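Local structure of alpha-fucosidase GH29 (Fusarium graminearum, 4PSR) at residues A27-F38 and S115-H126; G533-S541 and E573-V581. The protein probably hydrolyses alpha-1,6-linked L-fucose from the reducing-end N-acetylglucosamine of glycoprotein glycans, acting as a glycoside hydrolase of family GH29. All blocks are in the same frame, centred on the assembly; numbering follows the deposited sequence.

How the contacts relate
Contact 1 belongs to the interior and contact 2 to the periphery: their centres lie about 11 and 30 Å from the centre of the chain, about 40 Å from each other, and their nearest atoms are about 14 Å apart. They share no strand or helix. Contact 1 pairs two neighbouring parallel strands of the eight-stranded barrel, buries 857 Å² and carries aromatic rings and a bound fucose. Contact 2 sets a 3-10 turn against a beta turn near the C-terminus and buries 424 Å². Four direct backbone hydrogen bonds hold the former; in the latter there is one, supplemented by a bridging water and a small aliphatic patch.

Contact 1. Residues A27-F38 and S115-H126. With FUL (beta-L-fucopyranose), chain M.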
# COMPACT_ATOMS: atom_id res chain seq x y z
N ALA A 27 -0.60 -9.63 -6.55
CA ALA A 27 -0.63 -8.45 -7.41
C ALA A 27 0.56 -7.52 -7.26
O ALA A 27 1.07 -7.04 -8.27
CB ALA A 27 -1.92 -7.69 -7.21
N LYS A 28 0.92 -7.23 -6.01
CA LYS A 28 2.09 -6.44 -5.61
C LYS A 28 2.06 -4.94 -5.86
O LYS A 28 2.43 -4.17 -4.97
CB LYS A 28 3.39 -6.98 -6.17
CG LYS A 28 3.64 -8.48 -5.87
CD LYS A 28 3.43 -8.86 -4.41
CE LYS A 28 3.86 -10.27 -4.14
NZ LYS A 28 3.56 -10.67 -2.75
N PHE A 29 1.65 -4.54 -7.06
CA PHE A 29 1.80 -3.16 -7.53
C PHE A 29 0.50 -2.70 -8.15
O PHE A 29 -0.07 -3.37 -9.02
CB PHE A 29 2.94 -3.09 -8.57
CG PHE A 29 3.13 -1.72 -9.15
CD1 PHE A 29 3.42 -0.61 -8.35
CD2 PHE A 29 3.02 -1.53 -10.53
CE1 PHE A 29 3.58 0.68 -8.93
CE2 PHE A 29 3.17 -0.26 -11.10
CZ PHE A 29 3.46 0.84 -10.29
N GLY A 30 -0.01 -1.57 -7.65
CA GLY A 30 -1.16 -0.90 -8.22
C GLY A 30 -0.94 0.60 -8.38
O GLY A 30 0.06 1.14 -7.88
N VAL A 31 -1.83 1.26 -9.11
CA VAL A 31 -1.75 2.69 -9.34
C VAL A 31 -3.11 3.35 -9.13
O VAL A 31 -4.13 2.89 -9.62
CB VAL A 31 -1.23 3.00 -10.77
CG1 VAL A 31 -1.32 4.49 -11.07
CG2 VAL A 31 0.20 2.51 -10.93
N TYR A 32 -3.12 4.48 -8.44
CA TYR A 32 -4.30 5.31 -8.33
C TYR A 32 -3.94 6.78 -8.52
O TYR A 32 -2.78 7.11 -8.71
CB TYR A 32 -5.12 5.06 -7.04
CG TYR A 32 -4.64 5.57 -5.68
CD1 TYR A 32 -5.57 5.93 -4.72
CD2 TYR A 32 -3.30 5.60 -5.33
CE1 TYR A 32 -5.20 6.33 -3.48
CE2 TYR A 32 -2.91 6.01 -4.07
CZ TYR A 32 -3.85 6.36 -3.15
OH TYR A 32 -3.42 6.75 -1.87
N TRP A 33 -4.95 7.64 -8.53
CA TRP A 33 -4.72 9.04 -8.84
C TRP A 33 -5.61 9.97 -8.04
O TRP A 33 -6.83 9.83 -8.04
CB TRP A 33 -4.86 9.31 -10.36
CG TRP A 33 -5.99 8.62 -11.04
CD1 TRP A 33 -7.24 9.11 -11.29
CD2 TRP A 33 -5.94 7.33 -11.63
NE1 TRP A 33 -7.99 8.18 -11.98
CE2 TRP A 33 -7.22 7.07 -12.18
CE3 TRP A 33 -4.97 6.34 -11.69
CZ2 TRP A 33 -7.52 5.87 -12.81
CZ3 TRP A 33 -5.28 5.14 -12.32
CH2 TRP A 33 -6.54 4.92 -12.86
N HIS A 34 -4.96 10.93 -7.40
CA HIS A 34 -5.65 12.02 -6.73
C HIS A 34 -5.91 13.13 -7.75
O HIS A 34 -5.12 14.05 -7.89
CB HIS A 34 -4.80 12.58 -5.57
CG HIS A 34 -4.80 11.74 -4.33
ND1 HIS A 34 -4.25 10.48 -4.26
CD2 HIS A 34 -5.24 12.02 -3.08
CE1 HIS A 34 -4.38 10.01 -3.02
NE2 HIS A 34 -4.97 10.94 -2.29
N TRP A 35 -7.06 13.05 -8.40
CA TRP A 35 -7.45 14.01 -9.42
C TRP A 35 -8.88 14.37 -9.19
O TRP A 35 -9.74 13.49 -9.14
CB TRP A 35 -7.28 13.40 -10.80
CG TRP A 35 -7.61 14.32 -11.94
CD1 TRP A 35 -7.01 15.50 -12.25
CD2 TRP A 35 -8.63 14.11 -12.92
NE1 TRP A 35 -7.60 16.04 -13.36
CE2 TRP A 35 -8.60 15.20 -13.79
CE3 TRP A 35 -9.57 13.10 -13.12
CZ2 TRP A 35 -9.46 15.30 -14.89
CZ3 TRP A 35 -10.42 13.19 -14.22
CH2 TRP A 35 -10.36 14.29 -15.08
N GLY A 36 -9.16 15.65 -9.04
CA GLY A 36 -10.54 16.08 -8.81
C GLY A 36 -10.67 17.59 -8.72
O GLY A 36 -9.78 18.30 -9.14
N ALA A 37 -11.78 18.06 -8.18
CA ALA A 37 -11.99 19.49 -8.05
C ALA A 37 -10.95 20.11 -7.11
O ALA A 37 -10.65 21.28 -7.22
CB ALA A 37 -13.39 19.81 -7.56
N PHE A 38 -10.37 19.31 -6.22
CA PHE A 38 -9.30 19.79 -5.34
C PHE A 38 -8.04 20.10 -6.12
O PHE A 38 -7.16 20.80 -5.62
CB PHE A 38 -9.00 18.78 -4.22
CG PHE A 38 -8.79 17.36 -4.71
CD1 PHE A 38 -7.59 16.97 -5.31
CD2 PHE A 38 -9.82 16.44 -4.61
CE1 PHE A 38 -7.43 15.68 -5.80
CE2 PHE A 38 -9.65 15.13 -5.09
CZ PHE A 38 -8.46 14.77 -5.70
N SER A 115 2.74 0.22 -17.08
CA SER A 115 3.60 0.29 -15.88
C SER A 115 3.73 -1.04 -15.12
O SER A 115 4.56 -1.15 -14.22
CB SER A 115 3.11 1.37 -14.89
OG SER A 115 1.98 0.96 -14.13
N GLY A 116 2.87 -2.00 -15.45
CA GLY A 116 2.83 -3.28 -14.76
C GLY A 116 1.83 -3.33 -13.60
O GLY A 116 1.81 -4.31 -12.87
N ALA A 117 1.01 -2.31 -13.44
CA ALA A 117 -0.02 -2.28 -12.39
C ALA A 117 -0.98 -3.46 -12.60
O ALA A 117 -1.43 -3.68 -13.73
CB ALA A 117 -0.77 -1.00 -12.49
N ARG A 118 -1.32 -4.17 -11.53
CA ARG A 118 -2.30 -5.22 -11.62
C ARG A 118 -3.64 -4.81 -11.01
O ARG A 118 -4.64 -5.51 -11.18
CB ARG A 118 -1.80 -6.50 -10.97
CG ARG A 118 -0.79 -7.24 -11.79
CD ARG A 118 -0.71 -8.65 -11.29
NE ARG A 118 0.05 -9.52 -12.16
CZ ARG A 118 0.38 -10.75 -11.83
NH1 ARG A 118 -0.01 -11.25 -10.66
NH2 ARG A 118 1.09 -11.47 -12.68
N PHE A 119 -3.65 -3.67 -10.32
CA PHE A 119 -4.90 -3.01 -9.90
C PHE A 119 -4.74 -1.52 -10.11
O PHE A 119 -3.62 -1.01 -10.00
CB PHE A 119 -5.34 -3.36 -8.45
CG PHE A 119 -4.31 -3.10 -7.34
CD1 PHE A 119 -4.50 -2.09 -6.43
CD2 PHE A 119 -3.23 -3.96 -7.14
CE1 PHE A 119 -3.60 -1.88 -5.40
CE2 PHE A 119 -2.31 -3.75 -6.12
CZ PHE A 119 -2.52 -2.71 -5.24
N ALA A 120 -5.84 -0.84 -10.42
CA ALA A 120 -5.79 0.56 -10.73
C ALA A 120 -7.15 1.20 -10.55
O ALA A 120 -8.18 0.52 -10.62
CB ALA A 120 -5.31 0.77 -12.18
N GLY A 121 -7.14 2.51 -10.34
CA GLY A 121 -8.39 3.24 -10.34
C GLY A 121 -8.27 4.61 -9.71
O GLY A 121 -7.21 5.00 -9.24
N PRO A 122 -9.39 5.34 -9.68
CA PRO A 122 -9.41 6.72 -9.19
C PRO A 122 -9.62 6.84 -7.68
O PRO A 122 -10.21 5.98 -7.04
CB PRO A 122 -10.67 7.30 -9.84
CG PRO A 122 -11.60 6.08 -9.95
CD PRO A 122 -10.67 4.94 -10.30
N VAL A 123 -9.19 7.97 -7.15
CA VAL A 123 -9.84 8.55 -5.99
C VAL A 123 -11.24 8.93 -6.46
O VAL A 123 -11.41 9.77 -7.36
CB VAL A 123 -9.08 9.79 -5.45
CG1 VAL A 123 -9.91 10.53 -4.42
CG2 VAL A 123 -7.76 9.35 -4.86
N ALA A 124 -12.27 8.29 -5.90
CA ALA A 124 -13.65 8.56 -6.31
C ALA A 124 -14.24 9.72 -5.51
O ALA A 124 -15.12 10.44 -6.02
CB ALA A 124 -14.52 7.33 -6.15
N GLU A 125 -13.81 9.87 -4.26
CA GLU A 125 -14.22 11.03 -3.44
C GLU A 125 -13.12 11.23 -2.41
O GLU A 125 -12.82 10.29 -1.66
CB GLU A 125 -15.56 10.79 -2.76
CG GLU A 125 -15.95 12.01 -1.90
CD GLU A 125 -17.35 12.01 -1.39
OE1 GLU A 125 -18.18 11.21 -1.83
OE2 GLU A 125 -17.63 12.85 -0.48
N HIS A 126 -12.54 12.42 -2.39
CA HIS A 126 -11.53 12.75 -1.38
C HIS A 126 -12.24 13.32 -0.13
O HIS A 126 -13.33 12.89 0.18
CB HIS A 126 -10.46 13.66 -2.00
CG HIS A 126 -9.19 13.67 -1.24
ND1 HIS A 126 -8.85 14.71 -0.40
CD2 HIS A 126 -8.21 12.74 -1.10
CE1 HIS A 126 -7.69 14.45 0.18
NE2 HIS A 126 -7.29 13.25 -0.23
C1 FUL M . -4.11 11.13 3.68
C2 FUL M . -4.94 12.23 3.06
O2 FUL M . -5.27 13.27 4.01
C3 FUL M . -4.12 12.79 1.93
O3 FUL M . -4.81 13.88 1.36
C4 FUL M . -3.91 11.68 0.94
O4 FUL M . -5.16 11.30 0.38
C5 FUL M . -3.23 10.51 1.63
C6 FUL M . -3.04 9.31 0.72
O5 FUL M . -3.95 10.06 2.78
O1 FUL M . -4.79 10.63 4.80
O HOH W 1 -9.88 10.79 -9.44
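His34 and His126 converge on beta-L-fucopyranose: both hydrogen-bond its O4, His34 NE2 at 2.7 Å and His126 NE2 at 3.0 Å, and the geometry leaves either partner free to be the donor. O4 sits at the edge of both imidazoles, near their planes. His126 adds a weak bond to O3. Asn342 OD1 hydrogen-bonds His34 ND1, which helps fix the rotation of the ring. Four backbone hydrogen bonds join the strands. The straightest runs from Arg118 N to Phe29 O, 2.9 Å at 173°; Val31 N to Phe119 O, Gly121 N to Val31 O and Val123 N to Trp33 O follow in parallel register. One water lies within hydrogen-bonding distance of both Trp35 O and Val123 O. With CG anti to its carbonyl carbon (chi1 -77°), His34 turns one ring face to Val123 CG2 in a CH-pi contact, 3.8 Å from the centroid. The edge of His126 meets the face of Phe38, and His126 CB lies 3.5 Å from Phe38 CE2. Trp33 spreads one indole face over the Gly121-Pro122 peptide, Gly121 O lying above it and Pro122 CA making a CH-pi contact 3.8 Å from the centroid of the five-membered ring. Phe119 likewise presents a face to Gly30 CA, a CH-pi contact 3.6 Å from the ring centroid. The axes, 4.7 Å apart and nearly parallel, show neighbouring parallel strands; in the closed eight-stranded sheet these are the first two of the TIM barrel, with the fucose site at their C-terminal ends, completed by Glu46, Trp47, His127, Asp226 and Lys272.

Contact 2. Residues G533-S541 and E573-V581; sequences GLKPEEIRS and EDGSVGSIV
A 3-10 turn at residues 536-538 docks against a type II beta turn running from Glu573 to Ser576, a junction of two connecting loops in the C-terminal beta region. The direct hydrogen bond between them is Gly575 N to Glu537 O, 2.9 Å with an N-H...O angle of 149°. Gly575 has phi 74°, as expected for the third position of this turn. The turn is pinned at Glu573 O, which accepts from Ser576 N and from Ser576 OG, the hydroxyl coming in the carbonyl plane on a lone pair. A water ties the loops together a second time: it accepts from Val577 N and lies within donating distance of Pro536 O (2.7 Å) and Ile539 O. Beside it the Pro536 ring rests on backbone oxygens, CB 3.2 Å from Val577 O and CG 3.6 Å from Gly578 O. Ile539 and Ile580 reach toward each other tip to tip, their CD1 atoms 4.1 Å apart, with Val577 CG1 flanking them. Near the surface, Arg540 crosses Asp574 at about a right angle through its aliphatic part, CD lying 3.7 Å from Asp574 CB. Bends at chi2 and chi3 fold the arginine back; Arg540 NE hydrogen-bonds Val572 O, and at 5.4 Å from Asp574 OD1 it forms no salt bridge with that carboxylate. Val506 of strand 504-507 touches both Ile539 and Ile580, while Leu552 of strand 548-553 packs on Val577 and Ile580. Helix 526-532 borders Pro536 through Thr526, Leu529 and Thr530, and classic beta bulges at Arg540-Ser541, opposite Phe507, and at Gly578-Ser579, opposite Phe553, lead the two segments into their separate antiparallel sheets.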
# COMPACT_ATOMS: atom_id res chain seq x y z
N GLY A 533 4.06 -19.69 8.12
CA GLY A 533 4.07 -21.08 7.69
C GLY A 533 4.21 -22.11 8.80
O GLY A 533 4.44 -23.28 8.50
N LEU A 534 4.10 -21.70 10.06
CA LEU A 534 4.16 -22.66 11.17
C LEU A 534 3.23 -22.22 12.29
O LEU A 534 3.54 -21.34 13.09
CB LEU A 534 5.59 -22.80 11.69
CG LEU A 534 5.88 -23.85 12.76
CD1 LEU A 534 5.45 -25.25 12.29
CD2 LEU A 534 7.38 -23.85 13.10
N LYS A 535 2.07 -22.86 12.33
CA LYS A 535 1.13 -22.67 13.41
C LYS A 535 1.87 -22.93 14.71
O LYS A 535 2.63 -23.89 14.84
CB LYS A 535 -0.05 -23.64 13.29
CG LYS A 535 -0.88 -23.45 12.03
CD LYS A 535 -1.99 -24.49 11.94
CE LYS A 535 -2.84 -24.31 10.69
NZ LYS A 535 -3.94 -25.31 10.62
N PRO A 536 1.66 -22.06 15.70
CA PRO A 536 2.52 -22.15 16.88
C PRO A 536 2.30 -23.46 17.67
O PRO A 536 3.24 -23.95 18.30
CB PRO A 536 2.15 -20.90 17.69
CG PRO A 536 0.84 -20.43 17.15
CD PRO A 536 0.80 -20.86 15.72
N GLU A 537 1.10 -24.01 17.60
CA GLU A 537 0.82 -25.32 18.21
C GLU A 537 1.72 -26.43 17.65
O GLU A 537 1.88 -27.47 18.31
CB GLU A 537 -0.65 -25.70 18.01
CG GLU A 537 -0.96 -26.31 16.65
CD GLU A 537 -2.34 -25.95 16.11
OE1 GLU A 537 -3.01 -26.85 15.56
OE2 GLU A 537 -2.75 -24.78 16.22
N GLU A 538 2.29 -26.23 16.46
CA GLU A 538 3.13 -27.23 15.80
C GLU A 538 4.63 -27.04 16.04
O GLU A 538 5.45 -27.82 15.55
CB GLU A 538 2.87 -27.25 14.30
CG GLU A 538 1.46 -27.74 13.96
CD GLU A 538 1.20 -27.85 12.47
OE1 GLU A 538 2.17 -28.02 11.70
OE2 GLU A 538 0.02 -27.78 12.08
N ILE A 539 5.00 -26.00 16.79
CA ILE A 539 6.39 -25.78 17.12
C ILE A 539 6.87 -26.84 18.12
O ILE A 539 6.24 -27.04 19.16
CB ILE A 539 6.61 -24.37 17.72
CG1 ILE A 539 6.23 -23.30 16.68
CG2 ILE A 539 8.06 -24.21 18.17
CD1 ILE A 539 6.18 -21.91 17.27
N ARG A 540 7.98 -27.49 17.80
CA ARG A 540 8.55 -28.53 18.67
C ARG A 540 10.00 -28.26 19.08
O ARG A 540 10.56 -28.97 19.91
CB ARG A 540 8.44 -29.91 18.01
CG ARG A 540 7.00 -30.45 17.88
CD ARG A 540 6.37 -30.78 19.22
NE ARG A 540 7.38 -30.94 20.26
CZ ARG A 540 8.04 -32.06 20.51
NH1 ARG A 540 8.95 -32.08 21.48
NH2 ARG A 540 7.81 -33.17 19.81
N SER A 541 10.62 -27.24 18.50
CA SER A 541 11.94 -26.82 18.94
C SER A 541 12.19 -25.37 18.50
O SER A 541 11.52 -24.84 17.61
CB SER A 541 13.06 -27.76 18.45
OG SER A 541 13.16 -27.82 17.03
N GLU A 573 7.23 -28.37 23.92
CA GLU A 573 6.09 -29.29 23.92
C GLU A 573 5.03 -28.90 22.90
O GLU A 573 4.66 -27.73 22.81
CB GLU A 573 5.46 -29.32 25.32
CG GLU A 573 4.07 -29.94 25.37
CD GLU A 573 3.52 -30.04 26.79
OE1 GLU A 573 4.33 -30.10 27.74
OE2 GLU A 573 2.28 -30.04 26.95
N ASP A 574 4.54 -29.89 22.15
CA ASP A 574 3.45 -29.69 21.20
C ASP A 574 2.27 -28.98 21.86
O ASP A 574 1.88 -29.33 22.97
CB ASP A 574 2.99 -31.03 20.64
CG ASP A 574 1.92 -30.89 19.56
OD1 ASP A 574 2.29 -30.75 18.37
OD2 ASP A 574 0.72 -30.92 19.90
N GLY A 575 1.72 -27.98 21.18
CA GLY A 575 0.56 -27.26 21.68
C GLY A 575 0.81 -26.30 22.83
O GLY A 575 -0.15 -25.77 23.40
N SER A 576 2.07 -26.05 23.18
CA SER A 576 2.39 -25.20 24.34
C SER A 576 2.63 -23.73 24.01
O SER A 576 2.63 -22.89 24.91
CB SER A 576 3.62 -25.73 25.06
OG SER A 576 4.78 -25.63 24.24
N VAL A 577 2.89 -23.41 22.74
CA VAL A 577 3.21 -22.03 22.36
C VAL A 577 2.09 -21.40 21.56
O VAL A 577 1.58 -22.02 20.64
CB VAL A 577 4.46 -21.95 21.49
CG1 VAL A 577 4.79 -20.48 21.18
CG2 VAL A 577 5.63 -22.60 22.18
N GLY A 578 1.74 -20.16 21.89
CA GLY A 578 0.82 -19.38 21.08
C GLY A 578 1.48 -18.13 20.47
O GLY A 578 1.03 -17.63 19.44
N SER A 579 2.51 -17.63 21.12
CA SER A 579 3.16 -16.39 20.70
C SER A 579 4.56 -16.30 21.30
O SER A 579 4.86 -16.96 22.31
CB SER A 579 2.29 -15.16 21.05
OG SER A 579 1.91 -15.15 22.42
N ILE A 580 5.42 -15.49 20.69
CA ILE A 580 6.83 -15.43 21.07
C ILE A 580 7.37 -14.01 21.03
O ILE A 580 7.06 -13.27 20.10
CB ILE A 580 7.71 -16.31 20.12
CG1 ILE A 580 7.22 -17.77 20.11
CG2 ILE A 580 9.20 -16.20 20.51
CD1 ILE A 580 7.86 -18.63 19.01
N VAL A 581 8.18 -13.63 22.02
CA VAL A 581 8.89 -12.36 22.04
C VAL A 581 10.38 -12.65 22.00
O VAL A 581 10.90 -13.34 22.88
CB VAL A 581 8.57 -11.53 23.30
CG1 VAL A 581 9.36 -10.20 23.31
CG2 VAL A 581 7.09 -11.27 23.38
O HOH W 2 3.79 -25.47 20.51